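Local atomic coordinates of SusD homolog (Bacteroides ovatus, PDB entry 4F53), a protein that probably binds mucin O-glycans as a SusD-like outer membrane lipoprotein with a TPR-like helical fold. Residues 37-42 and 117-122; 95-100 and 122-127; 277-282 and 300-305. All blocks are in the same frame, centred on the assembly; numbering follows the deposited sequence.

Contact 1 (37-42 and 117-122)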
loop_
_atom_site.group_PDB
_atom_site.type_symbol
_atom_site.label_atom_id
_atom_site.label_comp_id
_atom_site.label_asym_id
_atom_site.label_seq_id
_atom_site.Cartn_x
_atom_site.Cartn_y
_atom_site.Cartn_z
ATOM N N ASP A 37 -10.635 -6.895 -9.430
ATOM C CA ASP A 37 -9.509 -6.186 -10.008
ATOM C C ASP A 37 -9.177 -4.872 -9.278
ATOM O O ASP A 37 -8.002 -4.537 -9.137
ATOM C CB ASP A 37 -9.815 -5.901 -11.488
ATOM C CG ASP A 37 -8.795 -5.003 -12.176
ATOM O OD1 ASP A 37 -7.586 -5.268 -12.042
ATOM O OD2 ASP A 37 -9.207 -4.002 -12.779
ATOM N N LEU A 38 -10.197 -4.141 -8.823
ATOM C CA LEU A 38 -10.045 -2.804 -8.233
ATOM C C LEU A 38 -9.356 -2.790 -6.861
ATOM O O LEU A 38 -9.003 -1.696 -6.384
ATOM C CB LEU A 38 -11.396 -2.048 -8.199
ATOM C CG LEU A 38 -11.894 -1.682 -9.616
ATOM C CD1 LEU A 38 -13.389 -1.378 -9.628
ATOM C CD2 LEU A 38 -11.037 -0.561 -10.259
HETATM N N MSE A 39 -9.075 -3.971 -6.263
HETATM C CA MSE A 39 -8.313 -4.004 -4.995
HETATM C C MSE A 39 -6.869 -3.510 -5.204
HETATM O O MSE A 39 -6.256 -2.942 -4.302
HETATM C CB MSE A 39 -8.285 -5.433 -4.413
HETATM C CG MSE A 39 -9.695 -5.964 -4.098
HETATM SE SE MSE A 39 -9.609 -7.500 -2.907
HETATM C CE MSE A 39 -9.064 -8.775 -4.136
HETATM N N MSE A 40 -6.327 -3.776 -6.400
HETATM C CA MSE A 40 -4.960 -3.443 -6.838
HETATM C C MSE A 40 -5.068 -3.305 -8.364
HETATM O O MSE A 40 -4.772 -4.257 -9.099
HETATM C CB MSE A 40 -4.005 -4.566 -6.386
HETATM C CG MSE A 40 -2.544 -4.148 -6.397
HETATM SE SE MSE A 40 -2.138 -2.783 -5.047
HETATM C CE MSE A 40 -2.564 -3.871 -3.479
ATOM N N PRO A 41 -5.636 -2.165 -8.841
ATOM C CA PRO A 41 -6.031 -2.065 -10.261
ATOM C C PRO A 41 -4.939 -2.282 -11.296
ATOM O O PRO A 41 -3.818 -1.827 -11.156
ATOM C CB PRO A 41 -6.628 -0.665 -10.387
ATOM C CG PRO A 41 -6.293 0.038 -9.100
ATOM C CD PRO A 41 -6.124 -0.999 -8.063
ATOM N N GLU A 42 -5.312 -3.021 -12.339
ATOM C CA GLU A 42 -4.479 -3.378 -13.471
ATOM C C GLU A 42 -4.431 -2.267 -14.536
ATOM O O GLU A 42 -3.360 -2.075 -15.128
ATOM C CB GLU A 42 -4.989 -4.672 -14.097
ATOM C CG GLU A 42 -4.116 -5.157 -15.233
ATOM C CD GLU A 42 -4.583 -6.402 -15.953
ATOM O OE1 GLU A 42 -5.157 -7.296 -15.294
ATOM O OE2 GLU A 42 -4.340 -6.494 -17.174
ATOM N N GLU A 117 -18.965 -7.827 -1.428
ATOM C CA GLU A 117 -18.808 -7.007 -0.223
ATOM C C GLU A 117 -17.364 -7.006 0.279
ATOM O O GLU A 117 -16.898 -5.968 0.743
ATOM C CB GLU A 117 -19.741 -7.480 0.906
ATOM C CG GLU A 117 -20.099 -6.375 1.889
ATOM C CD GLU A 117 -20.882 -5.223 1.285
ATOM O OE1 GLU A 117 -21.612 -5.447 0.290
ATOM O OE2 GLU A 117 -20.755 -4.089 1.801
ATOM N N LEU A 118 -16.664 -8.159 0.203
ATOM C CA LEU A 118 -15.257 -8.267 0.601
ATOM C C LEU A 118 -14.393 -7.336 -0.274
ATOM O O LEU A 118 -13.549 -6.626 0.262
ATOM C CB LEU A 118 -14.760 -9.723 0.518
ATOM C CG LEU A 118 -13.275 -9.984 0.892
ATOM C CD1 LEU A 118 -12.987 -9.630 2.340
ATOM C CD2 LEU A 118 -12.898 -11.430 0.639
ATOM N N TYR A 119 -14.640 -7.308 -1.611
ATOM C CA TYR A 119 -13.914 -6.456 -2.557
ATOM C C TYR A 119 -14.190 -5.002 -2.249
ATOM O O TYR A 119 -13.250 -4.220 -2.206
ATOM C CB TYR A 119 -14.287 -6.792 -4.021
ATOM C CG TYR A 119 -14.051 -8.240 -4.415
ATOM C CD1 TYR A 119 -13.047 -9.000 -3.805
ATOM C CD2 TYR A 119 -14.810 -8.841 -5.417
ATOM C CE1 TYR A 119 -12.812 -10.322 -4.182
ATOM C CE2 TYR A 119 -14.596 -10.171 -5.785
ATOM C CZ TYR A 119 -13.585 -10.898 -5.181
ATOM O OH TYR A 119 -13.389 -12.202 -5.547
ATOM N N ARG A 120 -15.462 -4.658 -1.956
ATOM C CA ARG A 120 -15.892 -3.316 -1.544
ATOM C C ARG A 120 -15.121 -2.835 -0.310
ATOM O O ARG A 120 -14.629 -1.715 -0.311
ATOM C CB ARG A 120 -17.393 -3.308 -1.242
ATOM C CG ARG A 120 -17.939 -1.918 -1.108
ATOM C CD ARG A 120 -19.313 -1.991 -0.504
ATOM N NE ARG A 120 -19.855 -0.652 -0.316
ATOM C CZ ARG A 120 -20.815 -0.353 0.543
ATOM N NH1 ARG A 120 -21.344 -1.297 1.310
ATOM N NH2 ARG A 120 -21.249 0.892 0.651
ATOM N N ILE A 121 -15.006 -3.694 0.733
ATOM C CA ILE A 121 -14.258 -3.376 1.948
ATOM C C ILE A 121 -12.779 -3.057 1.606
ATOM O O ILE A 121 -12.319 -1.984 1.966
ATOM C CB ILE A 121 -14.401 -4.495 3.013
ATOM C CG1 ILE A 121 -15.857 -4.535 3.516
ATOM C CG2 ILE A 121 -13.415 -4.254 4.177
ATOM C CD1 ILE A 121 -16.261 -5.741 4.352
ATOM N N VAL A 122 -12.080 -3.933 0.856
ATOM C CA VAL A 122 -10.661 -3.752 0.484
ATOM C C VAL A 122 -10.468 -2.463 -0.354
ATOM O O VAL A 122 -9.530 -1.705 -0.090
ATOM C CB VAL A 122 -10.077 -5.001 -0.268
ATOM C CG1 VAL A 122 -8.605 -4.805 -0.642
ATOM C CG2 VAL A 122 -10.253 -6.281 0.543
#

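Contact 2 (95-100 and 122-127)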
loop_
_atom_site.group_PDB
_atom_site.type_symbol
_atom_site.label_atom_id
_atom_site.label_comp_id
_atom_site.label_asym_id
_atom_site.label_seq_id
_atom_site.Cartn_x
_atom_site.Cartn_y
_atom_site.Cartn_z
ATOM N N LYS A 95 -15.629 3.454 -11.065
ATOM C CA LYS A 95 -15.233 2.133 -11.534
ATOM C C LYS A 95 -15.816 1.009 -10.685
ATOM O O LYS A 95 -16.053 -0.069 -11.230
ATOM C CB LYS A 95 -13.706 2.007 -11.584
ATOM C CG LYS A 95 -13.079 2.904 -12.642
ATOM C CD LYS A 95 -11.571 2.871 -12.510
ATOM C CE LYS A 95 -10.911 3.946 -13.331
ATOM N NZ LYS A 95 -10.912 3.597 -14.765
ATOM N N PHE A 96 -16.031 1.233 -9.372
ATOM C CA PHE A 96 -16.519 0.172 -8.495
ATOM C C PHE A 96 -18.053 0.055 -8.410
ATOM O O PHE A 96 -18.597 -1.045 -8.616
ATOM C CB PHE A 96 -15.939 0.309 -7.049
ATOM C CG PHE A 96 -16.180 -0.920 -6.202
ATOM C CD1 PHE A 96 -17.363 -1.066 -5.469
ATOM C CD2 PHE A 96 -15.253 -1.960 -6.181
ATOM C CE1 PHE A 96 -17.615 -2.237 -4.748
ATOM C CE2 PHE A 96 -15.496 -3.125 -5.447
ATOM C CZ PHE A 96 -16.691 -3.274 -4.765
ATOM N N TYR A 97 -18.725 1.143 -8.007
ATOM C CA TYR A 97 -20.140 1.120 -7.646
ATOM C C TYR A 97 -21.149 0.758 -8.746
ATOM O O TYR A 97 -22.032 -0.041 -8.409
ATOM C CB TYR A 97 -20.559 2.387 -6.911
ATOM C CG TYR A 97 -20.186 2.291 -5.443
ATOM C CD1 TYR A 97 -20.827 1.389 -4.598
ATOM C CD2 TYR A 97 -19.123 3.025 -4.923
ATOM C CE1 TYR A 97 -20.463 1.267 -3.259
ATOM C CE2 TYR A 97 -18.781 2.944 -3.574
ATOM C CZ TYR A 97 -19.444 2.054 -2.745
ATOM O OH TYR A 97 -19.078 1.930 -1.414
ATOM N N PRO A 98 -21.076 1.202 -10.026
ATOM C CA PRO A 98 -22.092 0.746 -10.993
ATOM C C PRO A 98 -22.129 -0.794 -11.104
ATOM O O PRO A 98 -23.223 -1.356 -11.048
ATOM C CB PRO A 98 -21.672 1.431 -12.299
ATOM C CG PRO A 98 -20.924 2.635 -11.861
ATOM C CD PRO A 98 -20.151 2.166 -10.655
ATOM N N ASP A 99 -20.951 -1.478 -11.139
ATOM C CA ASP A 99 -20.891 -2.946 -11.216
ATOM C C ASP A 99 -21.360 -3.606 -9.919
ATOM O O ASP A 99 -22.038 -4.638 -9.966
ATOM C CB ASP A 99 -19.484 -3.426 -11.572
ATOM C CG ASP A 99 -19.115 -3.278 -13.043
ATOM O OD1 ASP A 99 -19.957 -2.782 -13.827
ATOM O OD2 ASP A 99 -17.993 -3.679 -13.417
ATOM N N TYR A 100 -21.000 -3.012 -8.766
ATOM C CA TYR A 100 -21.386 -3.505 -7.448
ATOM C C TYR A 100 -22.924 -3.516 -7.315
ATOM O O TYR A 100 -23.505 -4.546 -6.949
ATOM C CB TYR A 100 -20.722 -2.659 -6.350
ATOM C CG TYR A 100 -21.242 -2.899 -4.955
ATOM C CD1 TYR A 100 -20.776 -3.964 -4.189
ATOM C CD2 TYR A 100 -22.196 -2.055 -4.391
ATOM C CE1 TYR A 100 -21.244 -4.182 -2.896
ATOM C CE2 TYR A 100 -22.680 -2.267 -3.103
ATOM C CZ TYR A 100 -22.207 -3.334 -2.360
ATOM O OH TYR A 100 -22.689 -3.523 -1.088
ATOM N N VAL A 122 -12.080 -3.933 0.856
ATOM C CA VAL A 122 -10.661 -3.752 0.484
ATOM C C VAL A 122 -10.468 -2.463 -0.354
ATOM O O VAL A 122 -9.530 -1.705 -0.090
ATOM C CB VAL A 122 -10.077 -5.001 -0.268
ATOM C CG1 VAL A 122 -8.605 -4.805 -0.642
ATOM C CG2 VAL A 122 -10.253 -6.281 0.543
ATOM N N VAL A 123 -11.354 -2.214 -1.348
ATOM C CA VAL A 123 -11.258 -1.058 -2.247
ATOM C C VAL A 123 -11.517 0.228 -1.469
ATOM O O VAL A 123 -10.726 1.164 -1.540
ATOM C CB VAL A 123 -12.201 -1.187 -3.475
ATOM C CG1 VAL A 123 -12.220 0.101 -4.300
ATOM C CG2 VAL A 123 -11.786 -2.363 -4.341
HETATM N N MSE A 124 -12.601 0.261 -0.710
HETATM C CA MSE A 124 -12.974 1.453 0.042
HETATM C C MSE A 124 -12.077 1.636 1.276
HETATM O O MSE A 124 -11.962 2.758 1.764
HETATM C CB MSE A 124 -14.479 1.462 0.359
HETATM C CG MSE A 124 -15.316 1.527 -0.922
HETATM SE SE MSE A 124 -14.903 3.120 -2.006
HETATM C CE MSE A 124 -15.235 2.432 -3.854
ATOM N N LEU A 125 -11.378 0.575 1.711
ATOM C CA LEU A 125 -10.344 0.669 2.761
ATOM C C LEU A 125 -9.202 1.555 2.238
ATOM O O LEU A 125 -8.751 2.405 2.974
ATOM C CB LEU A 125 -9.808 -0.714 3.198
ATOM C CG LEU A 125 -8.764 -0.753 4.344
ATOM C CD1 LEU A 125 -9.350 -0.194 5.664
ATOM C CD2 LEU A 125 -8.261 -2.174 4.564
ATOM N N ARG A 126 -8.776 1.390 0.965
ATOM C CA ARG A 126 -7.743 2.244 0.334
ATOM C C ARG A 126 -8.190 3.708 0.334
ATOM O O ARG A 126 -7.401 4.590 0.651
ATOM C CB ARG A 126 -7.455 1.860 -1.135
ATOM C CG ARG A 126 -7.082 0.431 -1.421
ATOM C CD ARG A 126 -6.947 0.245 -2.923
ATOM N NE ARG A 126 -6.033 1.248 -3.474
ATOM C CZ ARG A 126 -4.943 0.991 -4.179
ATOM N NH1 ARG A 126 -4.631 -0.258 -4.499
ATOM N NH2 ARG A 126 -4.170 1.982 -4.595
ATOM N N VAL A 127 -9.461 3.945 -0.052
ATOM C CA VAL A 127 -10.073 5.272 -0.170
ATOM C C VAL A 127 -10.188 5.956 1.214
ATOM O O VAL A 127 -9.751 7.105 1.332
ATOM C CB VAL A 127 -11.429 5.249 -0.934
ATOM C CG1 VAL A 127 -11.954 6.671 -1.148
ATOM C CG2 VAL A 127 -11.290 4.509 -2.277
#

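Contact 3 (277-282 and 300-305)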
loop_
_atom_site.group_PDB
_atom_site.type_symbol
_atom_site.label_atom_id
_atom_site.label_comp_id
_atom_site.label_asym_id
_atom_site.label_seq_id
_atom_site.Cartn_x
_atom_site.Cartn_y
_atom_site.Cartn_z
ATOM N N PRO A 277 19.229 -10.489 -0.265
ATOM C CA PRO A 277 19.126 -11.266 -1.525
ATOM C C PRO A 277 17.814 -11.021 -2.287
ATOM O O PRO A 277 17.688 -11.482 -3.412
ATOM C CB PRO A 277 19.244 -12.733 -1.074
ATOM C CG PRO A 277 18.847 -12.740 0.320
ATOM C CD PRO A 277 19.111 -11.364 0.922
ATOM N N ARG A 278 16.864 -10.277 -1.721
ATOM C CA ARG A 278 15.627 -9.923 -2.443
ATOM C C ARG A 278 15.906 -8.794 -3.411
ATOM O O ARG A 278 15.035 -8.473 -4.194
ATOM C CB ARG A 278 14.471 -9.550 -1.500
ATOM C CG ARG A 278 13.953 -10.738 -0.705
ATOM C CD ARG A 278 13.091 -10.269 0.415
ATOM N NE ARG A 278 13.889 -9.652 1.473
ATOM C CZ ARG A 278 13.416 -9.371 2.673
ATOM N NH1 ARG A 278 12.162 -9.660 2.980
ATOM N NH2 ARG A 278 14.200 -8.825 3.589
ATOM N N ARG A 279 17.118 -8.203 -3.392
ATOM C CA ARG A 279 17.480 -7.139 -4.352
ATOM C C ARG A 279 17.351 -7.648 -5.772
ATOM O O ARG A 279 16.652 -7.012 -6.573
ATOM C CB ARG A 279 18.889 -6.576 -4.123
ATOM C CG ARG A 279 18.908 -5.572 -2.970
ATOM C CD ARG A 279 20.333 -5.176 -2.599
ATOM N NE ARG A 279 21.136 -6.360 -2.275
ATOM C CZ ARG A 279 22.445 -6.339 -2.050
ATOM N NH1 ARG A 279 23.120 -5.198 -2.119
ATOM N NH2 ARG A 279 23.090 -7.459 -1.760
ATOM N N GLU A 280 17.939 -8.844 -6.045
ATOM C CA GLU A 280 17.885 -9.499 -7.346
ATOM C C GLU A 280 16.452 -9.939 -7.669
ATOM O O GLU A 280 16.116 -10.020 -8.839
ATOM C CB GLU A 280 18.895 -10.671 -7.458
ATOM C CG GLU A 280 18.628 -11.863 -6.537
ATOM C CD GLU A 280 19.796 -12.640 -5.927
ATOM O OE1 GLU A 280 20.844 -12.777 -6.603
ATOM O OE2 GLU A 280 19.628 -13.182 -4.804
ATOM N N ALA A 281 15.585 -10.154 -6.666
ATOM C CA ALA A 281 14.221 -10.535 -7.016
ATOM C C ALA A 281 13.368 -9.313 -7.390
ATOM O O ALA A 281 12.454 -9.436 -8.194
ATOM C CB ALA A 281 13.572 -11.314 -5.883
ATOM N N TYR A 282 13.669 -8.139 -6.823
ATOM C CA TYR A 282 12.880 -6.903 -6.978
ATOM C C TYR A 282 13.323 -6.009 -8.113
ATOM O O TYR A 282 12.485 -5.405 -8.783
ATOM C CB TYR A 282 12.971 -6.053 -5.696
ATOM C CG TYR A 282 12.264 -6.581 -4.473
ATOM C CD1 TYR A 282 11.586 -7.802 -4.501
ATOM C CD2 TYR A 282 12.217 -5.838 -3.299
ATOM C CE1 TYR A 282 10.859 -8.250 -3.400
ATOM C CE2 TYR A 282 11.501 -6.285 -2.190
ATOM C CZ TYR A 282 10.833 -7.495 -2.244
ATOM O OH TYR A 282 10.146 -7.956 -1.160
ATOM N N GLU A 300 28.417 0.512 -11.624
ATOM C CA GLU A 300 26.995 0.136 -11.584
ATOM C C GLU A 300 26.731 -0.628 -10.296
ATOM O O GLU A 300 27.583 -1.404 -9.868
ATOM C CB GLU A 300 26.558 -0.686 -12.816
ATOM C CG GLU A 300 26.889 -0.042 -14.164
ATOM C CD GLU A 300 26.213 1.243 -14.621
ATOM O OE1 GLU A 300 25.425 1.837 -13.851
ATOM O OE2 GLU A 300 26.490 1.660 -15.770
ATOM N N SER A 301 25.571 -0.377 -9.650
ATOM C CA SER A 301 25.195 -1.044 -8.393
ATOM C C SER A 301 23.707 -1.004 -8.205
ATOM O O SER A 301 23.002 -0.452 -9.047
ATOM C CB SER A 301 25.879 -0.350 -7.215
ATOM O OG SER A 301 25.500 1.015 -7.159
ATOM N N TYR A 302 23.221 -1.541 -7.091
ATOM C CA TYR A 302 21.805 -1.397 -6.721
ATOM C C TYR A 302 21.669 -0.021 -6.105
ATOM O O TYR A 302 22.200 0.215 -5.012
ATOM C CB TYR A 302 21.346 -2.494 -5.766
ATOM C CG TYR A 302 21.312 -3.858 -6.404
ATOM C CD1 TYR A 302 20.372 -4.168 -7.391
ATOM C CD2 TYR A 302 22.179 -4.866 -5.989
ATOM C CE1 TYR A 302 20.290 -5.449 -7.938
ATOM C CE2 TYR A 302 22.084 -6.161 -6.510
ATOM C CZ TYR A 302 21.144 -6.439 -7.492
ATOM O OH TYR A 302 21.073 -7.688 -8.058
ATOM N N VAL A 303 21.091 0.929 -6.863
ATOM C CA VAL A 303 20.999 2.300 -6.393
ATOM C C VAL A 303 19.751 2.966 -6.993
ATOM O O VAL A 303 19.584 3.042 -8.211
ATOM C CB VAL A 303 22.310 3.103 -6.638
ATOM C CG1 VAL A 303 22.704 3.172 -8.128
ATOM C CG2 VAL A 303 22.243 4.489 -5.987
ATOM N N GLY A 304 18.878 3.411 -6.108
ATOM C CA GLY A 304 17.634 4.048 -6.487
ATOM C C GLY A 304 17.780 5.527 -6.732
ATOM O O GLY A 304 18.864 6.099 -6.573
ATOM N N LEU A 305 16.685 6.150 -7.128
ATOM C CA LEU A 305 16.648 7.582 -7.369
ATOM C C LEU A 305 15.954 8.272 -6.167
ATOM O O LEU A 305 15.083 7.686 -5.523
ATOM C CB LEU A 305 15.886 7.810 -8.693
ATOM C CG LEU A 305 15.720 9.222 -9.228
ATOM C CD1 LEU A 305 17.057 9.817 -9.649
ATOM C CD2 LEU A 305 14.756 9.219 -10.385
#

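Contact 1 (37-42 and 117-122)
M39 meets Y119 and V122 where the loop between helices 25-37 and 44-58 lies against helix 110-131. This is a Met-aromatic contact in the helical, TPR-like fold of the SusD family, and M39 is a selenomethionine. Along the loop, D37 comes first. It opens a type I beta turn that runs to M40, closed by M40 N to D37 O at 3.3 Å. D37 OD1 also accepts a hydrogen bond from E42 N, at 3.2 Å, which ties the start of the segment to its end. L38 turns to helices 82-106 and 44-58 instead. M39 then carries the whole contact from the loop side. Its CG is anti to the carbonyl carbon (chi1 -61°), and the chain bends at its last torsion, which brings CE round to CD1 and CE1 of Y119. M39 O accepts a hydrogen bond from NH1 of R126, one turn after V122. E42 forms a salt bridge with R243. On the helix, V122 points at the loop and Y119 lies one turn earlier. M39 SE sits 5.1 Å from the centroid of the Y119 ring, 66° off its normal, an oblique approach. M39 SE also lies 3.7 Å from V122 CG1.

Contact 2 (95-100 and 122-127)
F96 and Y97 of helix 82-106 meet V123 and M124 of helix 110-131. The two helices are consecutive in the chain and form an antiparallel hairpin in the TPR-like fold. Their segments run at 151° to each other, and the axes stay 11.9 Å apart at closest approach. At this distance the contact is made by long and aromatic side chains. All four touching residues are buried, and the contact is apolar.

F96 points toward helix 110-131 and V123 toward helix 82-106, and the two side chains cross at a slant. The CG of F96 is anti to the backbone N (chi1 -168°), which carries the ring across to the valine. Ring atoms CD2 and CE2 of F96 both lie against the CG2 methyl of V123, with F96 CD2 to V123 CG2 at 3.9 Å. M124, a selenomethionine, bends at its second and third torsions. Its CE methyl touches CB of F96 and CE2 of Y97. M124 SE forms a Met-aromatic contact with the Y97 ring, 5.4 Å from its centroid and 68° off the normal. This approach is oblique.

The Y97 ring has a neighbour in its own helix. F96 CD1 stands 4.2 Å above the plane of the Y97 ring, over the centre. The hydroxyl of Y97 is hydrogen-bonded to NE of R120, one helical turn before M124. L35 of helix 25-37 packs on F96. The tightest approach between the segments is M124 CE to Y97 CE2, at 3.6 Å.

Contact 3 (277-282 and 300-305)
Y302 lays its ring against R279 and brings its hydroxyl into van der Waals contact with CA and CB of E280. The contact lies at the surface of the protein. It joins the short helix 279-282 to the loop that follows helix 288-291. Along that loop, E300 and S301 are tied to their own surroundings. E300 OE1 is hydrogen-bonded to S286 OG and F288 N, E300 OE2 to G289 N, and S301 N to S286 OG. Y302 then supplies the loop's whole share of the contact. Its side chain points at the helix, and one face of the ring takes a CH-pi contact from R279. The CB of R279 stands 3.9 Å from the Y302 ring centroid, only 7° off the normal. Further out, the CD of R279 lies 3.9 Å from Y302 CD2. One face of the R279 guanidinium lies over the CD2 side of the Y302 ring, the two planes 40° apart. R279 NE bonds to D276 O and NH1 to N272 OD1, which holds the group in place. An alanine in place of Y302 would probably uncover the aliphatic part of R279 and leave its CB without the ring face. Past Y302, V303 bonds to S322 through the backbone, G304 N to T268 OG1, and L305 to I263 and A265. The loop is thus anchored beside strand 261-263 and helix 265-273, while M271 of that helix packs on R279.

Contacts 1 and 2 are neighbours, with centres about 6 Å apart. They share V122 and both use helix 110-131. Their segments alternate along the chain. A probable hydrogen bond, E117 OE1 to Y100 OH, links them, and R120 packs on F96. Helix 110-131 is thus held by the loop after helix 25-37 and by helix 82-106, and contacts 1 and 2 belong to one buried patch. Contact 3 follows both in the chain and lies across the chain's centre. Its centre is about 30 Å from that of contact 1 and about 34 Å from that of contact 2. It joins helix 279-282 to the loop after helix 288-291 at the surface.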